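PDB 4P4N: shikimate 5-dehydrogenase AroE (5-dehydroshikimate reductase) from Mycobacterium tuberculosis, which probably catalyses the NADP-dependent interconversion of 3-dehydroshikimate and shikimate, the fourth step of chorismate biosynthesis. Local coordinates for residues A[76-81]-A[93-98]; A[68-73]-A[86-91]; A[9-14]-A[39-44]. All coordinates share one frame; numbering follows the deposited sequence.

Interaction 1: residues A[76-81]-A[93-98]; sequences ADERTA and VRTPHG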
ATOM      1  N   ALA A  76     -12.986   3.916 -13.500  1.00 16.05           N
ATOM      2  CA  ALA A  76     -12.477   5.223 -13.889  1.00 14.09           C
ATOM      3  C   ALA A  76     -12.393   5.306 -15.399  1.00 15.90           C
ATOM      4  O   ALA A  76     -12.165   4.298 -16.083  1.00 13.93           O
ATOM      5  CB  ALA A  76     -11.122   5.467 -13.280  1.00 12.01           C
ATOM      6  N   ASP A  77     -12.584   6.511 -15.921  1.00 15.50           N
ATOM      7  CA  ASP A  77     -12.438   6.739 -17.346  1.00 17.77           C
ATOM      8  C   ASP A  77     -11.033   7.234 -17.664  1.00 19.34           C
ATOM      9  O   ASP A  77     -10.632   7.286 -18.827  1.00 19.50           O
ATOM     10  CB  ASP A  77     -13.480   7.738 -17.834  1.00 23.78           C
ATOM     11  CG  ASP A  77     -13.661   8.890 -16.884  1.00 28.09           C
ATOM     12  OD1 ASP A  77     -12.892   9.865 -16.992  1.00 32.65           O
ATOM     13  OD2 ASP A  77     -14.571   8.823 -16.023  1.00 27.88           O
ATOM     14  N   GLU A  78     -10.287   7.578 -16.622  1.00 16.49           N
ATOM     15  CA  GLU A  78      -8.920   8.072 -16.778  1.00 20.66           C
ATOM     16  C   GLU A  78      -8.053   7.377 -15.726  1.00 17.84           C
ATOM     17  O   GLU A  78      -8.487   7.214 -14.583  1.00 15.53           O
ATOM     18  CB  GLU A  78      -8.941   9.588 -16.580  1.00 24.21           C
ATOM     19  CG  GLU A  78      -7.620  10.290 -16.557  1.00 31.59           C
ATOM     20  CD  GLU A  78      -7.802  11.797 -16.433  1.00 37.78           C
ATOM     21  OE1 GLU A  78      -8.918  12.300 -16.734  1.00 37.71           O
ATOM     22  OE2 GLU A  78      -6.832  12.474 -16.028  1.00 40.12           O
ATOM     23  N   ARG A  79      -6.844   6.942 -16.096  1.00 13.20           N
ATOM     24  CA  ARG A  79      -6.007   6.206 -15.146  1.00 10.95           C
ATOM     25  C   ARG A  79      -4.585   6.743 -15.216  1.00 13.92           C
ATOM     26  O   ARG A  79      -4.093   7.037 -16.297  1.00 14.56           O
ATOM     27  CB  ARG A  79      -6.024   4.705 -15.465  1.00 12.96           C
ATOM     28  CG  ARG A  79      -7.415   4.096 -15.429  1.00 15.11           C
ATOM     29  CD  ARG A  79      -7.597   3.015 -16.479  1.00 17.18           C
ATOM     30  NE  ARG A  79      -8.983   2.537 -16.500  1.00 16.80           N
ATOM     31  CZ  ARG A  79      -9.708   2.367 -17.600  1.00 14.38           C
ATOM     32  NH1 ARG A  79      -9.185   2.607 -18.795  1.00 13.36           N
ATOM     33  NH2 ARG A  79     -10.960   1.941 -17.505  1.00 13.00           N
ATOM     34  N   THR A  80      -3.927   6.894 -14.074  1.00 13.48           N
ATOM     35  CA  THR A  80      -2.538   7.359 -14.096  1.00 15.04           C
ATOM     36  C   THR A  80      -1.623   6.246 -14.606  1.00 13.35           C
ATOM     37  O   THR A  80      -1.964   5.063 -14.512  1.00 12.08           O
ATOM     38  CB  THR A  80      -2.073   7.808 -12.720  1.00 14.92           C
ATOM     39  OG1 THR A  80      -2.067   6.681 -11.832  1.00 16.58           O
ATOM     40  CG2 THR A  80      -3.005   8.910 -12.169  1.00 13.01           C
ATOM     41  N   ALA A  81      -0.475   6.621 -15.157  1.00 12.41           N
ATOM     42  CA  ALA A  81       0.474   5.634 -15.658  1.00 17.74           C
ATOM     43  C   ALA A  81       0.856   4.645 -14.546  1.00 17.06           C
ATOM     44  O   ALA A  81       0.971   3.439 -14.777  1.00 16.72           O
ATOM     45  CB  ALA A  81       1.719   6.338 -16.215  1.00 20.33           C
ATOM     46  N   VAL A  93     -10.610  10.009  -8.070  1.00 11.70           N
ATOM     47  CA  VAL A  93     -10.727  11.457  -7.900  1.00 13.13           C
ATOM     48  C   VAL A  93     -11.731  11.976  -8.900  1.00 12.25           C
ATOM     49  O   VAL A  93     -11.651  11.637 -10.077  1.00 13.36           O
ATOM     50  CB  VAL A  93      -9.380  12.153  -8.146  1.00 15.99           C
ATOM     51  CG1 VAL A  93      -9.541  13.675  -8.040  1.00 18.86           C
ATOM     52  CG2 VAL A  93      -8.354  11.666  -7.145  1.00 17.42           C
ATOM     53  N   ARG A  94     -12.691  12.780  -8.448  1.00 12.02           N
ATOM     54  CA  ARG A  94     -13.663  13.320  -9.386  1.00 16.58           C
ATOM     55  C   ARG A  94     -13.005  14.349 -10.317  1.00 16.29           C
ATOM     56  O   ARG A  94     -12.210  15.194  -9.863  1.00 16.97           O
ATOM     57  CB  ARG A  94     -14.870  13.933  -8.654  1.00 16.69           C
ATOM     58  CG  ARG A  94     -16.045  14.165  -9.587  1.00 20.24           C
ATOM     59  CD  ARG A  94     -17.171  14.976  -8.956  1.00 24.92           C
ATOM     60  NE  ARG A  94     -18.072  14.177  -8.121  1.00 25.70           N
ATOM     61  CZ  ARG A  94     -18.972  13.323  -8.596  1.00 27.05           C
ATOM     62  NH1 ARG A  94     -19.089  13.129  -9.905  1.00 24.23           N
ATOM     63  NH2 ARG A  94     -19.756  12.657  -7.760  1.00 28.74           N
ATOM     64  N   THR A  95     -13.314  14.241 -11.612  1.00 14.49           N
ATOM     65  CA  THR A  95     -12.868  15.182 -12.633  1.00 20.56           C
ATOM     66  C   THR A  95     -14.128  15.769 -13.280  1.00 27.42           C
ATOM     67  O   THR A  95     -15.212  15.217 -13.098  1.00 30.55           O
ATOM     68  CB  THR A  95     -12.029  14.463 -13.706  1.00 21.24           C
ATOM     69  OG1 THR A  95     -12.892  13.653 -14.519  1.00 20.47           O
ATOM     70  CG2 THR A  95     -10.950  13.592 -13.054  1.00 18.87           C
ATOM     71  N   PRO A  96     -14.001  16.876 -14.037  1.00 35.14           N
ATOM     72  CA  PRO A  96     -15.199  17.528 -14.588  1.00 39.58           C
ATOM     73  C   PRO A  96     -16.215  16.582 -15.237  1.00 43.62           C
ATOM     74  O   PRO A  96     -17.416  16.697 -14.968  1.00 46.26           O
ATOM     75  CB  PRO A  96     -14.617  18.476 -15.634  1.00 42.00           C
ATOM     76  CG  PRO A  96     -13.333  18.907 -15.026  1.00 41.48           C
ATOM     77  CD  PRO A  96     -12.792  17.688 -14.289  1.00 37.57           C
ATOM     78  N   HIS A  97     -15.734  15.648 -16.052  1.00 43.72           N
ATOM     79  CA  HIS A  97     -16.616  14.727 -16.762  1.00 46.39           C
ATOM     80  C   HIS A  97     -16.702  13.325 -16.142  1.00 41.70           C
ATOM     81  O   HIS A  97     -17.685  12.614 -16.369  1.00 42.67           O
ATOM     82  CB  HIS A  97     -16.198  14.625 -18.230  1.00 53.75           C
ATOM     83  CG  HIS A  97     -14.714  14.648 -18.434  1.00 59.55           C
ATOM     84  ND1 HIS A  97     -13.841  13.953 -17.624  1.00 59.14           N
ATOM     85  CD2 HIS A  97     -13.949  15.292 -19.347  1.00 63.00           C
ATOM     86  CE1 HIS A  97     -12.602  14.165 -18.032  1.00 60.81           C
ATOM     87  NE2 HIS A  97     -12.639  14.973 -19.076  1.00 62.74           N
ATOM     88  N   GLY A  98     -15.692  12.925 -15.365  1.00 34.53           N
ATOM     89  CA  GLY A  98     -15.683  11.580 -14.801  1.00 27.36           C
ATOM     90  C   GLY A  98     -14.829  11.345 -13.567  1.00 23.72           C
ATOM     91  O   GLY A  98     -14.871  12.109 -12.595  1.00 20.39           O
TER

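Interaction 2: residues A[68-73]-A[86-91]; sequences GKFAAL and VGSANT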
ATOM      1  N   GLY A  68     -11.865  -3.818  -3.647  1.00 11.17           N
ATOM      2  CA  GLY A  68     -12.323  -3.056  -4.795  1.00 10.62           C
ATOM      3  C   GLY A  68     -11.294  -2.400  -5.697  1.00 13.66           C
ATOM      4  O   GLY A  68     -11.669  -1.650  -6.596  1.00 11.62           O
ATOM      5  N   LYS A  69     -10.007  -2.672  -5.492  1.00 13.22           N
ATOM      6  CA  LYS A  69      -8.988  -1.888  -6.187  1.00 13.32           C
ATOM      7  C   LYS A  69      -8.905  -2.172  -7.700  1.00 11.61           C
ATOM      8  O   LYS A  69      -8.457  -1.323  -8.483  1.00 11.20           O
ATOM      9  CB  LYS A  69      -7.608  -2.056  -5.517  1.00 10.26           C
ATOM     10  CG  LYS A  69      -7.507  -1.485  -4.090  1.00 11.03           C
ATOM     11  CD  LYS A  69      -6.044  -1.555  -3.567  1.00 16.79           C
ATOM     12  CE  LYS A  69      -5.910  -1.115  -2.105  1.00 19.03           C
ATOM     13  NZ  LYS A  69      -4.544  -1.442  -1.516  1.00 18.00           N
ATOM     14  N   PHE A  70      -9.313  -3.363  -8.112  1.00 10.36           N
ATOM     15  CA  PHE A  70      -9.303  -3.685  -9.538  1.00 14.16           C
ATOM     16  C   PHE A  70     -10.533  -3.093 -10.206  1.00 13.63           C
ATOM     17  O   PHE A  70     -10.448  -2.527 -11.296  1.00 15.66           O
ATOM     18  CB  PHE A  70      -9.183  -5.204  -9.745  1.00 14.45           C
ATOM     19  CG  PHE A  70      -7.980  -5.782  -9.059  1.00 15.31           C
ATOM     20  CD1 PHE A  70      -6.717  -5.663  -9.635  1.00 15.56           C
ATOM     21  CD2 PHE A  70      -8.087  -6.348  -7.795  1.00 17.55           C
ATOM     22  CE1 PHE A  70      -5.595  -6.156  -8.992  1.00 15.87           C
ATOM     23  CE2 PHE A  70      -6.963  -6.845  -7.135  1.00 19.50           C
ATOM     24  CZ  PHE A  70      -5.713  -6.749  -7.746  1.00 19.75           C
ATOM     25  N   ALA A  71     -11.664  -3.179  -9.517  1.00 11.85           N
ATOM     26  CA  ALA A  71     -12.907  -2.573  -9.994  1.00 13.79           C
ATOM     27  C   ALA A  71     -12.776  -1.055 -10.056  1.00 10.48           C
ATOM     28  O   ALA A  71     -13.369  -0.406 -10.922  1.00 10.44           O
ATOM     29  CB  ALA A  71     -14.072  -2.966  -9.086  1.00 11.02           C
ATOM     30  N   ALA A  72     -12.004  -0.490  -9.132  1.00  9.74           N
ATOM     31  CA  ALA A  72     -11.787   0.950  -9.105  1.00 11.48           C
ATOM     32  C   ALA A  72     -11.052   1.377 -10.360  1.00 11.78           C
ATOM     33  O   ALA A  72     -11.414   2.382 -10.990  1.00  8.99           O
ATOM     34  CB  ALA A  72     -11.008   1.358  -7.855  1.00  8.50           C
ATOM     35  N   LEU A  73     -10.028   0.610 -10.741  1.00 12.18           N
ATOM     36  CA  LEU A  73      -9.278   0.951 -11.951  1.00 11.81           C
ATOM     37  C   LEU A  73     -10.192   0.900 -13.186  1.00 11.64           C
ATOM     38  O   LEU A  73     -10.119   1.794 -14.040  1.00 10.91           O
ATOM     39  CB  LEU A  73      -8.034   0.051 -12.121  1.00 13.13           C
ATOM     40  CG  LEU A  73      -7.098   0.384 -13.301  1.00 17.10           C
ATOM     41  CD1 LEU A  73      -5.693  -0.100 -13.028  1.00 15.94           C
ATOM     42  CD2 LEU A  73      -7.571  -0.236 -14.618  1.00 18.68           C
ATOM     43  N   VAL A  86       0.840  -0.840 -11.962  1.00 17.84           N
ATOM     44  CA  VAL A  86       0.620  -1.854 -10.928  1.00 18.20           C
ATOM     45  C   VAL A  86      -0.636  -2.692 -11.151  1.00 17.98           C
ATOM     46  O   VAL A  86      -0.781  -3.771 -10.564  1.00 17.69           O
ATOM     47  CB  VAL A  86       0.689  -1.289  -9.484  1.00 18.44           C
ATOM     48  CG1 VAL A  86       2.073  -0.716  -9.206  1.00 18.13           C
ATOM     49  CG2 VAL A  86      -0.397  -0.233  -9.237  1.00 16.52           C
ATOM     50  N   GLY A  87      -1.541  -2.207 -11.996  1.00 15.91           N
ATOM     51  CA  GLY A  87      -2.723  -2.976 -12.346  1.00 14.56           C
ATOM     52  C   GLY A  87      -3.959  -2.832 -11.455  1.00 14.48           C
ATOM     53  O   GLY A  87      -4.895  -3.630 -11.567  1.00 14.06           O
ATOM     54  N   SER A  88      -3.976  -1.830 -10.579  1.00 12.91           N
ATOM     55  CA  SER A  88      -5.135  -1.599  -9.709  1.00 13.03           C
ATOM     56  C   SER A  88      -5.075  -0.179  -9.163  1.00 12.75           C
ATOM     57  O   SER A  88      -4.052   0.505  -9.315  1.00 10.71           O
ATOM     58  CB  SER A  88      -5.149  -2.597  -8.546  1.00 14.98           C
ATOM     59  OG  SER A  88      -4.066  -2.341  -7.656  1.00 14.61           O
ATOM     60  N   ALA A  89      -6.160   0.284  -8.538  1.00 11.86           N
ATOM     61  CA  ALA A  89      -6.197   1.663  -8.043  1.00 12.82           C
ATOM     62  C   ALA A  89      -6.757   1.733  -6.636  1.00 10.82           C
ATOM     63  O   ALA A  89      -7.783   1.110  -6.353  1.00 11.96           O
ATOM     64  CB  ALA A  89      -7.011   2.571  -8.995  1.00 10.93           C
ATOM     65  N   ASN A  90      -6.082   2.472  -5.751  1.00  9.00           N
ATOM     66  CA  ASN A  90      -6.620   2.687  -4.403  1.00 10.47           C
ATOM     67  C   ASN A  90      -7.216   4.087  -4.235  1.00  9.71           C
ATOM     68  O   ASN A  90      -7.562   4.495  -3.129  1.00  9.78           O
ATOM     69  CB  ASN A  90      -5.541   2.463  -3.332  1.00 11.39           C
ATOM     70  CG  ASN A  90      -4.539   3.601  -3.274  1.00 11.86           C
ATOM     71  OD1 ASN A  90      -4.293   4.269  -4.278  1.00 11.01           O
ATOM     72  ND2 ASN A  90      -3.962   3.840  -2.092  1.00 10.50           N
ATOM     73  N   THR A  91      -7.325   4.821  -5.335  1.00  8.49           N
ATOM     74  CA  THR A  91      -7.767   6.211  -5.286  1.00  7.85           C
ATOM     75  C   THR A  91      -8.645   6.534  -6.477  1.00  9.32           C
ATOM     76  O   THR A  91      -8.275   6.219  -7.611  1.00 11.96           O
ATOM     77  CB  THR A  91      -6.544   7.158  -5.307  1.00 10.04           C
ATOM     78  OG1 THR A  91      -5.606   6.738  -4.307  1.00 10.87           O
ATOM     79  CG2 THR A  91      -6.961   8.607  -5.025  1.00  9.45           C
TER

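Interaction 3: residues A[9-14]-A[39-44]; sequences GVLGSP and ERIECG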
ATOM      1  N   GLY A   9     -14.218   9.596   1.434  1.00  9.12           N
ATOM      2  CA  GLY A   9     -14.398   8.421   2.250  1.00  9.34           C
ATOM      3  C   GLY A   9     -13.530   7.279   1.778  1.00 11.75           C
ATOM      4  O   GLY A   9     -12.641   7.470   0.933  1.00 10.53           O
ATOM      5  N   VAL A  10     -13.767   6.097   2.340  1.00 11.03           N
ATOM      6  CA  VAL A  10     -13.011   4.919   1.953  1.00 10.64           C
ATOM      7  C   VAL A  10     -13.985   3.782   1.692  1.00 13.13           C
ATOM      8  O   VAL A  10     -14.928   3.562   2.467  1.00 13.22           O
ATOM      9  CB  VAL A  10     -11.953   4.533   3.008  1.00  9.86           C
ATOM     10  CG1 VAL A  10     -12.607   4.276   4.384  1.00 10.07           C
ATOM     11  CG2 VAL A  10     -11.182   3.304   2.555  1.00  9.30           C
ATOM     12  N   LEU A  11     -13.776   3.098   0.571  1.00 12.56           N
ATOM     13  CA  LEU A  11     -14.610   1.986   0.153  1.00 12.91           C
ATOM     14  C   LEU A  11     -13.858   0.672   0.380  1.00 13.03           C
ATOM     15  O   LEU A  11     -12.735   0.487  -0.114  1.00 11.77           O
ATOM     16  CB  LEU A  11     -14.923   2.120  -1.341  1.00 16.68           C
ATOM     17  CG  LEU A  11     -16.132   2.929  -1.829  1.00 24.75           C
ATOM     18  CD1 LEU A  11     -16.229   4.278  -1.177  1.00 26.00           C
ATOM     19  CD2 LEU A  11     -16.036   3.091  -3.349  1.00 26.25           C
ATOM     20  N   GLY A  12     -14.469  -0.257   1.097  1.00 11.57           N
ATOM     21  CA  GLY A  12     -13.825  -1.540   1.313  1.00 12.53           C
ATOM     22  C   GLY A  12     -14.723  -2.539   1.997  1.00 14.97           C
ATOM     23  O   GLY A  12     -15.806  -2.190   2.482  1.00 16.55           O
ATOM     24  N   SER A  13     -14.282  -3.795   2.025  1.00 13.63           N
ATOM     25  CA  SER A  13     -15.001  -4.820   2.765  1.00 16.05           C
ATOM     26  C   SER A  13     -14.027  -5.861   3.298  1.00 21.31           C
ATOM     27  O   SER A  13     -13.425  -6.608   2.513  1.00 19.94           O
ATOM     28  CB  SER A  13     -16.054  -5.493   1.883  1.00 18.39           C
ATOM     29  OG  SER A  13     -16.776  -6.484   2.621  1.00 22.10           O
ATOM     30  N   PRO A  14     -13.876  -5.933   4.634  1.00 22.89           N
ATOM     31  CA  PRO A  14     -14.541  -5.123   5.666  1.00 23.62           C
ATOM     32  C   PRO A  14     -13.977  -3.704   5.702  1.00 22.57           C
ATOM     33  O   PRO A  14     -13.006  -3.423   4.993  1.00 25.21           O
ATOM     34  CB  PRO A  14     -14.193  -5.865   6.965  1.00 27.32           C
ATOM     35  CG  PRO A  14     -12.861  -6.502   6.676  1.00 26.16           C
ATOM     36  CD  PRO A  14     -12.931  -6.905   5.217  1.00 25.51           C
ATOM     37  N   GLU A  39     -16.055   9.207   5.296  1.00 12.18           N
ATOM     38  CA  GLU A  39     -16.855   8.137   5.861  1.00 16.23           C
ATOM     39  C   GLU A  39     -16.347   6.766   5.442  1.00 16.18           C
ATOM     40  O   GLU A  39     -15.832   6.593   4.333  1.00 17.08           O
ATOM     41  CB  GLU A  39     -18.316   8.323   5.426  1.00 19.22           C
ATOM     42  CG  GLU A  39     -18.885   9.673   5.874  1.00 24.17           C
ATOM     43  CD  GLU A  39     -20.290   9.976   5.346  1.00 31.35           C
ATOM     44  OE1 GLU A  39     -20.510   9.903   4.110  1.00 27.83           O
ATOM     45  OE2 GLU A  39     -21.166  10.325   6.177  1.00 33.63           O
ATOM     46  N   ARG A  40     -16.491   5.791   6.338  1.00 17.32           N
ATOM     47  CA  ARG A  40     -16.189   4.401   6.008  1.00 14.42           C
ATOM     48  C   ARG A  40     -17.405   3.771   5.360  1.00 17.57           C
ATOM     49  O   ARG A  40     -18.472   3.712   5.970  1.00 17.85           O
ATOM     50  CB  ARG A  40     -15.847   3.622   7.277  1.00 13.78           C
ATOM     51  CG  ARG A  40     -14.731   4.241   8.118  1.00 13.47           C
ATOM     52  CD  ARG A  40     -14.485   3.406   9.396  1.00 16.19           C
ATOM     53  NE  ARG A  40     -13.410   3.999  10.196  1.00 18.46           N
ATOM     54  CZ  ARG A  40     -13.592   4.983  11.069  1.00 19.44           C
ATOM     55  NH1 ARG A  40     -14.811   5.484  11.263  1.00 19.39           N
ATOM     56  NH2 ARG A  40     -12.559   5.474  11.743  1.00 19.67           N
ATOM     57  N   ILE A  41     -17.237   3.278   4.137  1.00 15.03           N
ATOM     58  CA  ILE A  41     -18.348   2.714   3.379  1.00 16.74           C
ATOM     59  C   ILE A  41     -18.120   1.237   3.091  1.00 14.64           C
ATOM     60  O   ILE A  41     -17.167   0.869   2.400  1.00 15.90           O
ATOM     61  CB  ILE A  41     -18.563   3.493   2.053  1.00 20.95           C
ATOM     62  CG1 ILE A  41     -18.790   4.983   2.354  1.00 20.04           C
ATOM     63  CG2 ILE A  41     -19.733   2.909   1.258  1.00 22.11           C
ATOM     64  CD1 ILE A  41     -18.662   5.906   1.146  1.00 18.89           C
ATOM     65  N   GLU A  42     -18.987   0.386   3.630  1.00 16.06           N
ATOM     66  CA  GLU A  42     -18.892  -1.043   3.355  1.00 16.75           C
ATOM     67  C   GLU A  42     -19.142  -1.272   1.866  1.00 15.82           C
ATOM     68  O   GLU A  42     -20.229  -0.986   1.354  1.00 17.74           O
ATOM     69  CB  GLU A  42     -19.905  -1.814   4.205  1.00 20.12           C
ATOM     70  CG  GLU A  42     -20.125  -3.249   3.769  1.00 22.65           C
ATOM     71  CD  GLU A  42     -18.958  -4.157   4.108  1.00 27.15           C
ATOM     72  OE1 GLU A  42     -18.201  -3.849   5.050  1.00 28.32           O
ATOM     73  OE2 GLU A  42     -18.806  -5.201   3.440  1.00 31.64           O
ATOM     74  N   CYS A  43     -18.145  -1.781   1.154  1.00 13.77           N
ATOM     75  CA  CYS A  43     -18.299  -1.881  -0.289  1.00 15.61           C
ATOM     76  C   CYS A  43     -17.372  -2.924  -0.904  1.00 17.27           C
ATOM     77  O   CYS A  43     -16.148  -2.809  -0.799  1.00 15.69           O
ATOM     78  CB  CYS A  43     -18.043  -0.509  -0.927  1.00 14.82           C
ATOM     79  SG  CYS A  43     -18.334  -0.431  -2.714  1.00 20.56           S
ATOM     80  N   GLY A  44     -17.966  -3.930  -1.540  1.00 17.54           N
ATOM     81  CA  GLY A  44     -17.214  -4.940  -2.274  1.00 21.43           C
ATOM     82  C   GLY A  44     -16.931  -4.567  -3.728  1.00 17.52           C
ATOM     83  O   GLY A  44     -17.196  -3.443  -4.162  1.00 15.78           O
TER

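Interaction 1: residues A[76-81]-A[93-98]
Two carboxylates approach the ND1/CE1 side of the His-97 imidazole. Glu-78 OE1 lies at the ring's edge, near its plane, 4.3 Å from His-97 CE1, while Asp-77 OD1 approaches obliquely, 4.2 Å from His-97 ND1. No hydrogen bond forms across the contact, and any attraction would probably be electrostatic and depend on the unseen charge of His-97. The closest approach across the contact is made by the other carboxylate oxygen of Asp-77: OD2 lies 3.2 Å from Gly-98 CA, where no side chain stands in its way. With chi1 at 42°, Asp-77 CG is wedged between its own backbone N and carbonyl carbon, and OD2 accepts a hydrogen bond from Trp-99 N. Glu-78, extended through chi1 and chi2, brings OE1 to 4.4 Å from Thr-95 CG2, while OE2 forms a salt bridge with Arg-100 NE. The loop facing these acids is tied twice: Gly-98 N donates to Thr-95 OG1 (3.0 Å, 144° at the hydrogen), an ST motif, and Thr-95 N donates to Gly-98 O (2.8 Å). These bonds close the loop of the beta hairpin formed by antiparallel strands 91-94 and 99-102, with strand 78-79 completing the margin of the mixed sheet.

Interaction 2: residues A[68-73]-A[86-91]
Lys-69 and Ala-89 are joined by the one hydrogen bond across this contact. Ala-89 N donates to Lys-69 O over 2.8 Å and almost straight (169° at the hydrogen), although it comes in 32° from the carbonyl plane. The same oxygen also takes a weak helical bond from Leu-73 N, so the first turn of helix 69-75 shares an acceptor with the loop. In the other sense, the helix gives a CA-H...O contact to the loop, Lys-69 CA to Ala-89 O at 3.2 Å.

Apolar packing centres on Ala-89, whose CB sits 4.1 Å from Leu-73 CB and 4.3 Å from Ala-72 CB. Leu-73 CG is anti to its backbone N (chi1 -175°), which carries CD1 alongside the peptide entering Ser-88, 3.5 Å from Ser-88 N. At the other flank, the Phe-70 ring turns its edge to Gly-87 O, with CD1 3.3 Å from that oxygen, and Ser-88 CB meets the ring obliquely. Gly-87 has positive phi, which ends helix 81-86.

Among the polar chains, Lys-69 runs extended beside Asn-90, its CE 3.8 Å from Asn-90 CB, and NZ continues to a salt bridge with Asp-105. Asn-90 OD1 accepts from Thr-104 N and, well above its carbonyl plane, from Thr-91 OG1. A bound sulfate lies about 4 Å from the Phe-70 side chain. The Lys-69 and Asp-105 pairing is consistent with the lysine-aspartate pair lining the active-site cleft of shikimate dehydrogenases.

Interaction 3: residues A[9-14]-A[39-44]
Leu-11 and Ile-41 lie side by side on one face of the sheet, and the Leu-11 chain can be traced outward along its neighbours. Its CB faces Cys-43 CB at 4.1 Å. At the next step CG touches the same Cys-43 CB at 4.0 Å, with SG scarcely farther. A chi1 of -88° sets CG beside the backbone N; beyond the fork at CG, the CD1 branch ends 3.7 Å from Ile-41 CD1. Leu-48 and Val-52 of helix 48-53 also touch Leu-11.

Beneath these side chains, the strands run parallel, their axes 4.7 Å apart and 20° from aligned. They are the two strands of a beta-alpha-beta crossover through helix 20-30. Its ladder passes from Val-10 N to Glu-39 O, from Ile-41 N to Val-10 O, from Gly-12 N to Ile-41 O and from Cys-43 N to Gly-12 O. On the reverse face Val-10 CG1 rests 3.9 Å from Arg-40 CA, and Arg-40 sends NE to Ser-18 O. Where the strands end, Glu-42 bends at chi2 to bring its carboxylate round to Ser-13, whose OG donates a short 2.5 Å hydrogen bond to the syn side of OE2, 25° out of the carboxylate plane.

How the interactions relate
Interaction 3 comes first along the chain and closes before the other two begin; interactions 1 and 2 then interleave, in the order 68-73, 76-81, 86-91, 93-98. Helix 69-75 leads directly into strand 78-79, and Arg-79 NE lies 2.8 Å from Leu-73 O, a probable hydrogen bond joining interactions 1 and 2, whose centres are 12 Å apart. Interactions 1 and 3 reach opposite margins of the same six-stranded mixed sheet, with centres about 20 Å apart. Interaction 2 approaches interaction 3 to about 5 Å between nearest atoms, without touching. The contacts belong to one N-terminal alpha/beta domain built on this sheet, the one that in this family binds the substrate.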